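Local atomic coordinates of CasA (Thermus thermophilus, PDB entry 4F3E), a protein that serves as the largest subunit of the Cascade RNA-guided CRISPR immune complex and takes part in binding its DNA target. Residues M380-G385 and L428-L433; L307-G312 and K369-L374; T338-G343 and R356-L361; L158-F163 and P244-R249. One frame throughout, in Å; residues are numbered along the deposited sequence.

Interaction 1 of 4, residues M380-G385 and L428-L433; sequences MAEELG and LYWHAL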
loop_
_atom_site.group_PDB
_atom_site.type_symbol
_atom_site.label_atom_id
_atom_site.label_comp_id
_atom_site.label_asym_id
_atom_site.label_seq_id
_atom_site.Cartn_x
_atom_site.Cartn_y
_atom_site.Cartn_z
ATOM N N MET A 380 -6.402 15.194 19.921
ATOM C CA MET A 380 -6.584 16.640 19.843
ATOM C C MET A 380 -7.134 17.009 18.460
ATOM O O MET A 380 -8.173 17.678 18.339
ATOM C CB MET A 380 -5.257 17.380 20.065
ATOM C CG MET A 380 -4.696 17.345 21.472
ATOM S SD MET A 380 -2.976 17.935 21.590
ATOM C CE MET A 380 -3.095 19.532 20.787
ATOM N N ALA A 381 -6.429 16.560 17.423
ATOM C CA ALA A 381 -6.766 16.893 16.046
ATOM C C ALA A 381 -8.157 16.434 15.716
ATOM O O ALA A 381 -8.901 17.139 15.030
ATOM C CB ALA A 381 -5.789 16.262 15.093
ATOM N N GLU A 382 -8.513 15.260 16.228
ATOM C CA GLU A 382 -9.798 14.655 15.896
ATOM C C GLU A 382 -10.945 15.397 16.587
ATOM O O GLU A 382 -12.012 15.573 16.010
ATOM C CB GLU A 382 -9.790 13.155 16.237
ATOM C CG GLU A 382 -10.683 12.280 15.379
ATOM C CD GLU A 382 -10.299 12.227 13.892
ATOM O OE1 GLU A 382 -11.172 12.522 13.052
ATOM O OE2 GLU A 382 -9.155 11.860 13.548
ATOM N N GLU A 383 -10.714 15.859 17.812
ATOM C CA GLU A 383 -11.734 16.604 18.542
ATOM C C GLU A 383 -11.934 17.994 17.935
ATOM O O GLU A 383 -13.051 18.439 17.726
ATOM C CB GLU A 383 -11.389 16.720 20.030
ATOM C CG GLU A 383 -11.413 15.391 20.787
ATOM C CD GLU A 383 -11.278 15.559 22.299
ATOM O OE1 GLU A 383 -11.034 14.544 22.994
ATOM O OE2 GLU A 383 -11.425 16.703 22.790
ATOM N N LEU A 384 -10.846 18.678 17.646
ATOM C CA LEU A 384 -10.948 19.979 17.003
ATOM C C LEU A 384 -11.607 19.848 15.627
ATOM O O LEU A 384 -12.412 20.681 15.228
ATOM C CB LEU A 384 -9.570 20.595 16.876
ATOM C CG LEU A 384 -9.479 21.850 16.057
ATOM C CD1 LEU A 384 -10.433 22.861 16.647
ATOM C CD2 LEU A 384 -8.048 22.351 16.075
ATOM N N GLY A 385 -11.273 18.787 14.903
ATOM C CA GLY A 385 -11.838 18.584 13.581
ATOM C C GLY A 385 -13.316 18.255 13.644
ATOM O O GLY A 385 -14.071 18.581 12.739
ATOM N N LEU A 428 -9.641 22.283 4.193
ATOM C CA LEU A 428 -8.424 23.052 4.392
ATOM C C LEU A 428 -7.737 22.706 5.701
ATOM O O LEU A 428 -6.518 22.663 5.765
ATOM C CB LEU A 428 -8.694 24.547 4.305
ATOM C CG LEU A 428 -8.061 25.099 3.036
ATOM C CD1 LEU A 428 -8.458 24.248 1.844
ATOM C CD2 LEU A 428 -8.475 26.523 2.829
ATOM N N TYR A 429 -8.526 22.463 6.749
ATOM C CA TYR A 429 -7.981 22.061 8.041
ATOM C C TYR A 429 -7.114 20.795 7.922
ATOM O O TYR A 429 -5.959 20.783 8.336
ATOM C CB TYR A 429 -9.120 21.803 9.012
ATOM C CG TYR A 429 -8.706 21.180 10.324
ATOM C CD1 TYR A 429 -8.074 21.935 11.296
ATOM C CD2 TYR A 429 -8.963 19.833 10.594
ATOM C CE1 TYR A 429 -7.713 21.380 12.517
ATOM C CE2 TYR A 429 -8.612 19.271 11.816
ATOM C CZ TYR A 429 -7.984 20.053 12.774
ATOM O OH TYR A 429 -7.623 19.507 13.992
ATOM N N TRP A 430 -7.674 19.739 7.343
ATOM C CA TRP A 430 -6.968 18.471 7.234
ATOM C C TRP A 430 -5.787 18.579 6.276
ATOM O O TRP A 430 -4.725 18.016 6.523
ATOM C CB TRP A 430 -7.926 17.335 6.829
ATOM C CG TRP A 430 -8.897 17.006 7.912
ATOM C CD1 TRP A 430 -10.247 17.237 7.911
ATOM C CD2 TRP A 430 -8.595 16.408 9.186
ATOM N NE1 TRP A 430 -10.799 16.790 9.084
ATOM C CE2 TRP A 430 -9.809 16.292 9.891
ATOM C CE3 TRP A 430 -7.415 15.955 9.793
ATOM C CZ2 TRP A 430 -9.883 15.739 11.172
ATOM C CZ3 TRP A 430 -7.489 15.405 11.064
ATOM C CH2 TRP A 430 -8.716 15.300 11.742
ATOM N N HIS A 431 -5.966 19.322 5.194
ATOM C CA HIS A 431 -4.877 19.515 4.240
ATOM C C HIS A 431 -3.672 20.165 4.928
ATOM O O HIS A 431 -2.529 19.786 4.700
ATOM C CB HIS A 431 -5.362 20.375 3.077
ATOM C CG HIS A 431 -4.375 20.510 1.969
ATOM N ND1 HIS A 431 -3.378 21.460 1.975
ATOM C CD2 HIS A 431 -4.233 19.823 0.811
ATOM C CE1 HIS A 431 -2.662 21.353 0.870
ATOM N NE2 HIS A 431 -3.160 20.366 0.147
ATOM N N ALA A 432 -3.926 21.125 5.799
ATOM C CA ALA A 432 -2.840 21.739 6.546
ATOM C C ALA A 432 -2.182 20.740 7.488
ATOM O O ALA A 432 -0.978 20.761 7.675
ATOM C CB ALA A 432 -3.324 22.925 7.301
ATOM N N LEU A 433 -2.966 19.868 8.105
ATOM C CA LEU A 433 -2.365 18.879 8.987
ATOM C C LEU A 433 -1.557 17.803 8.226
ATOM O O LEU A 433 -0.576 17.292 8.730
ATOM C CB LEU A 433 -3.396 18.266 9.916
ATOM C CG LEU A 433 -3.992 19.271 10.900
ATOM C CD1 LEU A 433 -4.909 18.554 11.861
ATOM C CD2 LEU A 433 -2.885 20.019 11.653
#
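A381 and G385 face Y429 and W430 across two helix segments that run nearly antiparallel, their N-to-C directions 163° apart and their axes 11.4 Å from each other. With CG anti to the backbone N (chi1 171°), the Y429 ring reaches across to the other helix, where OH donates to A381 O at 2.9 Å. The hydroxyl approaches in the carbonyl plane, on a lone pair, while the helix bond from G385 N uses the same oxygen, so two donors grip one buried carbonyl. Tyrosine suits the place because it combines an aromatic spacer with a polar end. Helices 368-400 and 425-441 are neighbours in the four-helix bundle, and L433 also touches L457 of helix 449-472. G385, without a side chain, lets Y429 CE2 come to 3.7 Å of its CA. On the other side of the ring's long axis, L384 CD2 lies 3.7 Å from Y429 CE1. W430 lays its six-membered ring beside A381, CH2 lying 3.8 Å from A381 O; one face of the indole is covered by Y429 CD2. The E382 side chain, bent at chi2, crosses that of W430 at about a right angle, yet its carboxylate plane is turned only 23° from the indole. R301 joins both, making a salt bridge to E382 OE1 and a cation-pi contact with W430. At the far end, A381 CB meets L433 CD1 at 4.1 Å.

Interaction 2 of 4, residues L307-G312 and K369-L374; sequences LPRQGG and KAEENL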
loop_
_atom_site.group_PDB
_atom_site.type_symbol
_atom_site.label_atom_id
_atom_site.label_comp_id
_atom_site.label_asym_id
_atom_site.label_seq_id
_atom_site.Cartn_x
_atom_site.Cartn_y
_atom_site.Cartn_z
ATOM N N LEU A 307 -2.103 0.588 16.549
ATOM C CA LEU A 307 -1.343 0.150 17.714
ATOM C C LEU A 307 -2.132 -0.872 18.553
ATOM O O LEU A 307 -3.352 -0.780 18.697
ATOM C CB LEU A 307 -0.920 1.341 18.599
ATOM C CG LEU A 307 -0.119 2.491 17.963
ATOM C CD1 LEU A 307 0.215 3.551 19.009
ATOM C CD2 LEU A 307 1.136 2.004 17.248
ATOM N N PRO A 308 -1.419 -1.855 19.106
ATOM C CA PRO A 308 -1.922 -2.918 19.982
ATOM C C PRO A 308 -2.787 -2.410 21.146
ATOM O O PRO A 308 -3.752 -3.082 21.529
ATOM C CB PRO A 308 -0.633 -3.557 20.518
ATOM C CG PRO A 308 0.384 -3.307 19.437
ATOM C CD PRO A 308 0.033 -1.978 18.852
ATOM N N ARG A 309 -2.447 -1.251 21.706
ATOM C CA ARG A 309 -3.196 -0.714 22.836
ATOM C C ARG A 309 -4.456 0.022 22.395
ATOM O O ARG A 309 -5.003 0.840 23.142
ATOM C CB ARG A 309 -2.305 0.200 23.674
ATOM C CG ARG A 309 -1.404 1.104 22.861
ATOM C CD ARG A 309 -1.886 2.536 22.894
ATOM N NE ARG A 309 -0.762 3.460 22.901
ATOM C CZ ARG A 309 -0.186 3.912 24.011
ATOM N NH1 ARG A 309 -0.632 3.524 25.199
ATOM N NH2 ARG A 309 0.831 4.756 23.933
ATOM N N GLN A 310 -4.928 -0.280 21.190
ATOM C CA GLN A 310 -6.056 0.453 20.649
ATOM C C GLN A 310 -7.310 -0.313 20.161
ATOM O O GLN A 310 -8.330 0.327 19.949
ATOM C CB GLN A 310 -5.571 1.422 19.571
ATOM C CG GLN A 310 -6.295 2.749 19.562
ATOM C CD GLN A 310 -5.679 3.755 20.517
ATOM O OE1 GLN A 310 -4.599 4.275 20.268
ATOM N NE2 GLN A 310 -6.363 4.031 21.611
ATOM N N GLY A 311 -7.294 -1.629 19.957
ATOM C CA GLY A 311 -6.132 -2.487 19.935
ATOM C C GLY A 311 -6.099 -3.093 18.544
ATOM O O GLY A 311 -6.772 -4.077 18.231
ATOM N N GLY A 312 -5.334 -2.465 17.675
ATOM C CA GLY A 312 -5.237 -2.947 16.319
ATOM C C GLY A 312 -3.995 -3.792 16.214
ATOM O O GLY A 312 -3.419 -4.180 17.228
ATOM N N LYS A 369 5.883 5.806 25.627
ATOM C CA LYS A 369 5.804 7.271 25.619
ATOM C C LYS A 369 5.455 7.822 24.237
ATOM O O LYS A 369 4.561 8.657 24.108
ATOM C CB LYS A 369 7.075 7.931 26.169
ATOM C CG LYS A 369 8.342 7.687 25.371
ATOM C CD LYS A 369 9.561 8.261 26.100
ATOM C CE LYS A 369 9.778 7.578 27.453
ATOM N NZ LYS A 369 10.898 8.170 28.250
ATOM N N ALA A 370 6.161 7.349 23.213
ATOM C CA ALA A 370 5.918 7.810 21.857
ATOM C C ALA A 370 4.479 7.499 21.445
ATOM O O ALA A 370 3.777 8.352 20.907
ATOM C CB ALA A 370 6.914 7.181 20.892
ATOM N N GLU A 371 4.040 6.277 21.727
ATOM C CA GLU A 371 2.686 5.855 21.404
ATOM C C GLU A 371 1.652 6.732 22.101
ATOM O O GLU A 371 0.585 7.032 21.550
ATOM C CB GLU A 371 2.472 4.390 21.791
ATOM C CG GLU A 371 3.123 3.359 20.862
ATOM C CD GLU A 371 2.757 1.926 21.233
ATOM O OE1 GLU A 371 1.610 1.694 21.671
ATOM O OE2 GLU A 371 3.616 1.029 21.095
ATOM N N GLU A 372 1.975 7.129 23.323
ATOM C CA GLU A 372 1.082 7.958 24.116
ATOM C C GLU A 372 1.035 9.382 23.591
ATOM O O GLU A 372 -0.014 10.013 23.602
ATOM C CB GLU A 372 1.511 7.957 25.579
ATOM C CG GLU A 372 0.736 8.935 26.428
ATOM C CD GLU A 372 1.649 9.774 27.310
ATOM O OE1 GLU A 372 2.381 10.630 26.765
ATOM O OE2 GLU A 372 1.648 9.568 28.545
ATOM N N ASN A 373 2.176 9.884 23.129
ATOM C CA ASN A 373 2.204 11.182 22.472
ATOM C C ASN A 373 1.362 11.122 21.215
ATOM O O ASN A 373 0.648 12.066 20.882
ATOM C CB ASN A 373 3.629 11.599 22.141
ATOM C CG ASN A 373 4.184 12.571 23.140
ATOM O OD1 ASN A 373 5.070 13.362 22.823
ATOM N ND2 ASN A 373 3.654 12.535 24.357
ATOM N N LEU A 374 1.424 9.987 20.535
ATOM C CA LEU A 374 0.694 9.808 19.288
ATOM C C LEU A 374 -0.812 9.780 19.511
ATOM O O LEU A 374 -1.551 10.460 18.811
ATOM C CB LEU A 374 1.152 8.540 18.575
ATOM C CG LEU A 374 0.488 8.298 17.216
ATOM C CD1 LEU A 374 0.709 9.474 16.278
ATOM C CD2 LEU A 374 0.987 7.009 16.593
#
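E371 meets L307 and R309 where the loop ahead of helix 316-330 packs against an early part of helix 368-400, a long helix of the four-helix bundle. The glutamate points from the helix toward the loop, with CG anti to its own carbonyl carbon (chi1 -75°) and the rest of the chain extended. Its CB comes close to R309 NH2, too close in the model for the spacing to be trusted. CG passes onto apolar ground: L307 CD1 sits 3.5 Å from E371 CG. L307 CD1 is also 3.7 Å from E371 CD, so leucine supplies a greasy flank to the stem of a charged residue. At the tip, E371 OE1 forms a salt bridge with R309 NE at 3.2 Å. This oxygen lies over a face of the guanidinium, with the two flat groups nearly perpendicular at 86°, so the attraction is between charges and no N-H points at it. The two side chains slide past each other in opposite directions, which brings R309 CG 3.3 Å from E371 OE1. An arginine fits this exposed place because its long chain, bent at chi2 and chi3, can fold over the acid; its NH2 also makes a weak hydrogen bond to P368 O. R309 touches a crystal neighbour, which may influence its pose. The same CD1 of L307, a buried residue that also touches L366, rests 4.3 Å from L374 CD2.

Interaction 3 of 4, residues T338-G343 and R356-L361; sequences TLRVLG and REVYPL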
loop_
_atom_site.group_PDB
_atom_site.type_symbol
_atom_site.label_atom_id
_atom_site.label_comp_id
_atom_site.label_asym_id
_atom_site.label_seq_id
_atom_site.Cartn_x
_atom_site.Cartn_y
_atom_site.Cartn_z
ATOM N N THR A 338 12.733 5.620 6.286
ATOM C CA THR A 338 11.473 6.217 5.829
ATOM C C THR A 338 10.385 5.143 5.753
ATOM O O THR A 338 10.682 3.959 5.628
ATOM C CB THR A 338 11.651 6.930 4.462
ATOM O OG1 THR A 338 12.302 8.184 4.672
ATOM C CG2 THR A 338 10.330 7.186 3.786
ATOM N N LEU A 339 9.129 5.548 5.874
ATOM C CA LEU A 339 8.016 4.616 5.719
ATOM C C LEU A 339 7.169 5.018 4.520
ATOM O O LEU A 339 6.637 6.131 4.470
ATOM C CB LEU A 339 7.147 4.542 6.985
ATOM C CG LEU A 339 5.869 3.725 6.756
ATOM C CD1 LEU A 339 6.178 2.236 6.541
ATOM C CD2 LEU A 339 4.897 3.917 7.909
ATOM N N ARG A 340 7.079 4.115 3.549
ATOM C CA ARG A 340 6.212 4.292 2.390
ATOM C C ARG A 340 4.967 3.386 2.481
ATOM O O ARG A 340 5.045 2.205 2.839
ATOM C CB ARG A 340 6.977 4.039 1.086
ATOM C CG ARG A 340 8.029 5.056 0.833
ATOM C CD ARG A 340 9.028 4.582 -0.158
ATOM N NE ARG A 340 8.593 4.712 -1.534
ATOM C CZ ARG A 340 9.120 5.569 -2.399
ATOM N NH1 ARG A 340 10.086 6.384 -2.013
ATOM N NH2 ARG A 340 8.692 5.606 -3.655
ATOM N N VAL A 341 3.816 3.974 2.185
ATOM C CA VAL A 341 2.558 3.264 2.199
ATOM C C VAL A 341 2.039 3.268 0.768
ATOM O O VAL A 341 1.965 4.322 0.136
ATOM C CB VAL A 341 1.569 3.930 3.131
ATOM C CG1 VAL A 341 0.240 3.191 3.109
ATOM C CG2 VAL A 341 2.139 3.992 4.530
ATOM N N LEU A 342 1.713 2.080 0.264
ATOM C CA LEU A 342 1.392 1.865 -1.141
ATOM C C LEU A 342 0.046 1.158 -1.242
ATOM O O LEU A 342 -0.193 0.160 -0.555
ATOM C CB LEU A 342 2.477 0.989 -1.806
ATOM C CG LEU A 342 3.917 1.466 -1.662
ATOM C CD1 LEU A 342 4.857 0.452 -2.241
ATOM C CD2 LEU A 342 4.082 2.799 -2.348
ATOM N N GLY A 343 -0.839 1.639 -2.101
ATOM C CA GLY A 343 -2.071 0.905 -2.324
ATOM C C GLY A 343 -3.122 1.533 -3.231
ATOM O O GLY A 343 -2.905 2.564 -3.856
ATOM N N ARG A 356 0.707 6.621 -3.269
ATOM C CA ARG A 356 1.936 6.405 -2.510
ATOM C C ARG A 356 2.051 7.503 -1.448
ATOM O O ARG A 356 2.054 8.678 -1.782
ATOM C CB ARG A 356 3.142 6.429 -3.452
ATOM C CG ARG A 356 4.479 6.481 -2.777
ATOM C CD ARG A 356 5.591 6.796 -3.791
ATOM N NE ARG A 356 5.857 5.676 -4.694
ATOM C CZ ARG A 356 5.530 5.644 -5.986
ATOM N NH1 ARG A 356 4.926 6.685 -6.558
ATOM N NH2 ARG A 356 5.824 4.567 -6.712
ATOM N N GLU A 357 2.097 7.113 -0.174
ATOM C CA GLU A 357 2.282 8.058 0.931
ATOM C C GLU A 357 3.679 7.863 1.528
ATOM O O GLU A 357 4.246 6.767 1.478
ATOM C CB GLU A 357 1.232 7.866 2.030
ATOM C CG GLU A 357 -0.216 8.030 1.590
ATOM C CD GLU A 357 -0.659 9.473 1.514
ATOM O OE1 GLU A 357 0.201 10.371 1.619
ATOM O OE2 GLU A 357 -1.874 9.707 1.354
ATOM N N VAL A 358 4.242 8.928 2.088
ATOM C CA VAL A 358 5.584 8.845 2.627
ATOM C C VAL A 358 5.656 9.526 3.982
ATOM O O VAL A 358 5.231 10.662 4.123
ATOM C CB VAL A 358 6.616 9.459 1.657
ATOM C CG1 VAL A 358 8.023 9.214 2.174
ATOM C CG2 VAL A 358 6.459 8.853 0.271
ATOM N N TYR A 359 6.198 8.822 4.972
ATOM C CA TYR A 359 6.339 9.349 6.322
ATOM C C TYR A 359 7.710 8.966 6.895
ATOM O O TYR A 359 8.327 8.005 6.456
ATOM C CB TYR A 359 5.231 8.815 7.255
ATOM C CG TYR A 359 3.808 8.910 6.731
ATOM C CD1 TYR A 359 3.052 10.042 6.956
ATOM C CD2 TYR A 359 3.213 7.849 6.030
ATOM C CE1 TYR A 359 1.759 10.151 6.503
ATOM C CE2 TYR A 359 1.904 7.948 5.566
ATOM C CZ TYR A 359 1.184 9.115 5.806
ATOM O OH TYR A 359 -0.115 9.272 5.364
ATOM N N PRO A 360 8.182 9.721 7.895
ATOM C CA PRO A 360 9.320 9.340 8.737
ATOM C C PRO A 360 9.000 8.047 9.460
ATOM O O PRO A 360 7.841 7.820 9.763
ATOM C CB PRO A 360 9.374 10.456 9.793
ATOM C CG PRO A 360 8.541 11.538 9.276
ATOM C CD PRO A 360 7.509 10.927 8.393
ATOM N N LEU A 361 9.997 7.216 9.738
ATOM C CA LEU A 361 9.815 6.134 10.698
ATOM C C LEU A 361 10.533 6.509 11.996
ATOM O O LEU A 361 11.743 6.312 12.140
ATOM C CB LEU A 361 10.330 4.805 10.148
ATOM C CG LEU A 361 9.979 3.612 11.034
ATOM C CD1 LEU A 361 8.974 2.788 10.307
ATOM C CD2 LEU A 361 11.199 2.769 11.335
#
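L339 and Y359, and likewise V341 and E357, are hydrogen-bonded pairs in the antiparallel hairpin of strands 337-347 and 350-361. The tight part is the backbone: L339 N to Y359 O measures 2.6 Å, with an N-H...O angle of 169°, and V341 O takes E357 N at 2.8 Å. On one face L339, V341 and Y359 are buried, as branched aliphatics and an aromatic ring suit: V341 CG2 meets the edge of the Y359 ring at CE2, 4.1 Å away, and F303 packs edge-to-face with that ring. E357, on this face too, leads its carboxylate away from the partner strand. The loose, solvent side is at V358 and T338, where exposed V358 puts CG1 3.5 Å from T338 CG2. Farther along, helix 46-64 covers the L342 end, and L342 CD2 packs on R356 CG at 3.7 Å. R340 and R356 lie side by side, R340 NH2 3.0 Å from R356 NE, their guanidinium planes 67° apart. Both form salt bridges with E49 of helix 46-64, whose carboxylate probably offsets much of their charge, so the two arginines, paired with one acid, link the hairpin to that helix.

Interaction 4 of 4, residues L158-F163 and P244-R249; sequences LVHQAF and PARGVR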
loop_
_atom_site.group_PDB
_atom_site.type_symbol
_atom_site.label_atom_id
_atom_site.label_comp_id
_atom_site.label_asym_id
_atom_site.label_seq_id
_atom_site.Cartn_x
_atom_site.Cartn_y
_atom_site.Cartn_z
ATOM N N LEU A 158 2.212 -8.943 -12.800
ATOM C CA LEU A 158 2.519 -9.039 -11.374
ATOM C C LEU A 158 1.537 -8.184 -10.553
ATOM O O LEU A 158 1.060 -8.588 -9.498
ATOM C CB LEU A 158 3.954 -8.587 -11.139
ATOM C CG LEU A 158 4.682 -9.186 -9.949
ATOM C CD1 LEU A 158 4.739 -10.683 -10.095
ATOM C CD2 LEU A 158 6.082 -8.596 -9.847
ATOM N N VAL A 159 1.214 -7.008 -11.077
ATOM C CA VAL A 159 0.288 -6.095 -10.429
ATOM C C VAL A 159 -1.132 -6.648 -10.376
ATOM O O VAL A 159 -1.793 -6.629 -9.330
ATOM C CB VAL A 159 0.316 -4.703 -11.117
ATOM C CG1 VAL A 159 -0.933 -3.885 -10.771
ATOM C CG2 VAL A 159 1.601 -3.947 -10.734
ATOM N N HIS A 160 -1.603 -7.151 -11.505
ATOM C CA HIS A 160 -2.974 -7.634 -11.585
ATOM C C HIS A 160 -3.141 -8.815 -10.643
ATOM O O HIS A 160 -4.143 -8.935 -9.969
ATOM C CB HIS A 160 -3.291 -8.034 -13.024
ATOM C CG HIS A 160 -4.693 -8.508 -13.231
ATOM N ND1 HIS A 160 -5.776 -7.661 -13.169
ATOM C CD2 HIS A 160 -5.184 -9.732 -13.529
ATOM C CE1 HIS A 160 -6.878 -8.343 -13.399
ATOM N NE2 HIS A 160 -6.551 -9.606 -13.621
ATOM N N GLN A 161 -2.108 -9.646 -10.571
ATOM C CA GLN A 161 -2.122 -10.870 -9.772
ATOM C C GLN A 161 -2.187 -10.531 -8.286
ATOM O O GLN A 161 -2.623 -11.333 -7.463
ATOM C CB GLN A 161 -0.871 -11.709 -10.095
ATOM C CG GLN A 161 -1.055 -13.190 -10.249
ATOM C CD GLN A 161 -2.082 -13.560 -11.280
ATOM O OE1 GLN A 161 -3.208 -13.091 -11.217
ATOM N NE2 GLN A 161 -1.710 -14.432 -12.225
ATOM N N ALA A 162 -1.751 -9.337 -7.931
ATOM C CA ALA A 162 -1.762 -8.942 -6.523
ATOM C C ALA A 162 -2.914 -8.027 -6.163
ATOM O O ALA A 162 -3.447 -8.140 -5.071
ATOM C CB ALA A 162 -0.434 -8.318 -6.105
ATOM N N PHE A 163 -3.304 -7.138 -7.078
ATOM C CA PHE A 163 -4.266 -6.079 -6.758
ATOM C C PHE A 163 -5.678 -6.183 -7.370
ATOM O O PHE A 163 -6.574 -5.462 -6.925
ATOM C CB PHE A 163 -3.669 -4.696 -7.057
ATOM C CG PHE A 163 -2.547 -4.291 -6.125
ATOM C CD1 PHE A 163 -2.824 -3.794 -4.852
ATOM C CD2 PHE A 163 -1.213 -4.365 -6.533
ATOM C CE1 PHE A 163 -1.784 -3.387 -3.984
ATOM C CE2 PHE A 163 -0.174 -3.972 -5.677
ATOM C CZ PHE A 163 -0.467 -3.484 -4.396
ATOM N N PRO A 244 -1.731 -16.772 -7.363
ATOM C CA PRO A 244 -2.294 -16.836 -8.716
ATOM C C PRO A 244 -3.762 -16.424 -8.723
ATOM O O PRO A 244 -4.642 -17.290 -8.839
ATOM C CB PRO A 244 -2.159 -18.316 -9.081
ATOM C CG PRO A 244 -1.666 -19.026 -7.817
ATOM C CD PRO A 244 -1.789 -18.075 -6.688
ATOM N N ALA A 245 -4.015 -15.117 -8.603
ATOM C CA ALA A 245 -5.378 -14.610 -8.411
ATOM C C ALA A 245 -6.267 -14.775 -9.643
ATOM O O ALA A 245 -7.468 -15.032 -9.530
ATOM C CB ALA A 245 -5.361 -13.173 -7.938
ATOM N N ARG A 246 -5.664 -14.640 -10.816
ATOM C CA ARG A 246 -6.366 -14.810 -12.080
ATOM C C ARG A 246 -5.611 -15.784 -12.977
ATOM O O ARG A 246 -4.408 -15.974 -12.829
ATOM C CB ARG A 246 -6.490 -13.459 -12.807
ATOM C CG ARG A 246 -7.317 -12.418 -12.076
ATOM C CD ARG A 246 -8.821 -12.714 -12.140
ATOM N NE ARG A 246 -9.541 -11.687 -11.398
ATOM C CZ ARG A 246 -9.710 -11.712 -10.082
ATOM N NH1 ARG A 246 -9.241 -12.734 -9.374
ATOM N NH2 ARG A 246 -10.353 -10.725 -9.478
ATOM N N GLY A 247 -6.321 -16.396 -13.919
ATOM C CA GLY A 247 -5.669 -17.192 -14.930
ATOM C C GLY A 247 -5.219 -16.303 -16.064
ATOM O O GLY A 247 -6.019 -15.595 -16.675
ATOM N N VAL A 248 -3.929 -16.325 -16.353
ATOM C CA VAL A 248 -3.431 -15.498 -17.432
ATOM C C VAL A 248 -2.474 -16.256 -18.343
ATOM O O VAL A 248 -1.671 -17.062 -17.873
ATOM C CB VAL A 248 -2.682 -14.250 -16.887
ATOM C CG1 VAL A 248 -2.196 -13.420 -18.047
ATOM C CG2 VAL A 248 -3.568 -13.426 -15.953
ATOM N N ARG A 249 -2.571 -16.006 -19.647
ATOM C CA ARG A 249 -1.544 -16.449 -20.592
ATOM C C ARG A 249 -1.232 -15.386 -21.627
ATOM O O ARG A 249 -1.980 -15.192 -22.595
ATOM C CB ARG A 249 -1.932 -17.749 -21.302
ATOM C CG ARG A 249 -0.835 -18.257 -22.234
ATOM C CD ARG A 249 -1.315 -19.450 -23.016
ATOM N NE ARG A 249 -0.741 -19.454 -24.351
ATOM C CZ ARG A 249 -1.317 -20.013 -25.407
ATOM N NH1 ARG A 249 -2.490 -20.614 -25.279
ATOM N NH2 ARG A 249 -0.720 -19.963 -26.590
#
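Q161 meets the backbone of R246 where the last turns of helix 150-163 come up against the start of strand 246-252, part of a mixed sheet in which it pairs antiparallel with strand 257-269. Q161 has the most surface buried by the contact. Its chain bends at chi2 (56°), bringing the amide alongside the strand, where R246 N donates to Q161 OE1 at 2.9 Å, arriving from above the amide plane. Q161 NE2 returns a weak bond to R246 O at 3.2 Å and another weak one to L108 O. Glutamine suits the site because a single amide offers both an acceptor and a donor to one residue's backbone. A245 lies beside it, its CB 3.3 Å from Q161 O; a small methyl fits so close to the helix backbone. H160, one residue earlier, sends its ring across the aliphatic part of the R246 side chain at about a right angle, NE2 lying 3.3 Å from R246 CG. That nitrogen is hydrogen-bonded to Y262 OH of strand 257-269. Beyond CG, R246 folds back so that NH1, with the acceptor near the guanidinium plane, donates to A245 O at 2.9 Å, while NH2 reaches K178 O. Carbonyl oxygens thus satisfy much of this buried guanidinium, and its positive charge, close to the imidazole, would tend to disfavour protonation of H160.

From the N terminus, interaction 4 comes first: residues 158-163 meet 244-249 and close a loop of 80 residues, joining a helix to a mixed sheet. Interaction 2 opens next at 307-312, and before it closes at 369-374 the short hairpin of interaction 3 (338-343 with 356-361) completes itself within its span. Interaction 2 joins the loop before helix 316-330 to helix 368-400; interaction 1, starting farther along that helix at 380-385 and ending at 428-433, joins it to helix 425-441. No two cross. The centres of interactions 1 and 2 are about 19 Å apart. Interaction 3 lies near the chain's centre, whereas interaction 4 lies on its opposite side from interactions 1 and 2.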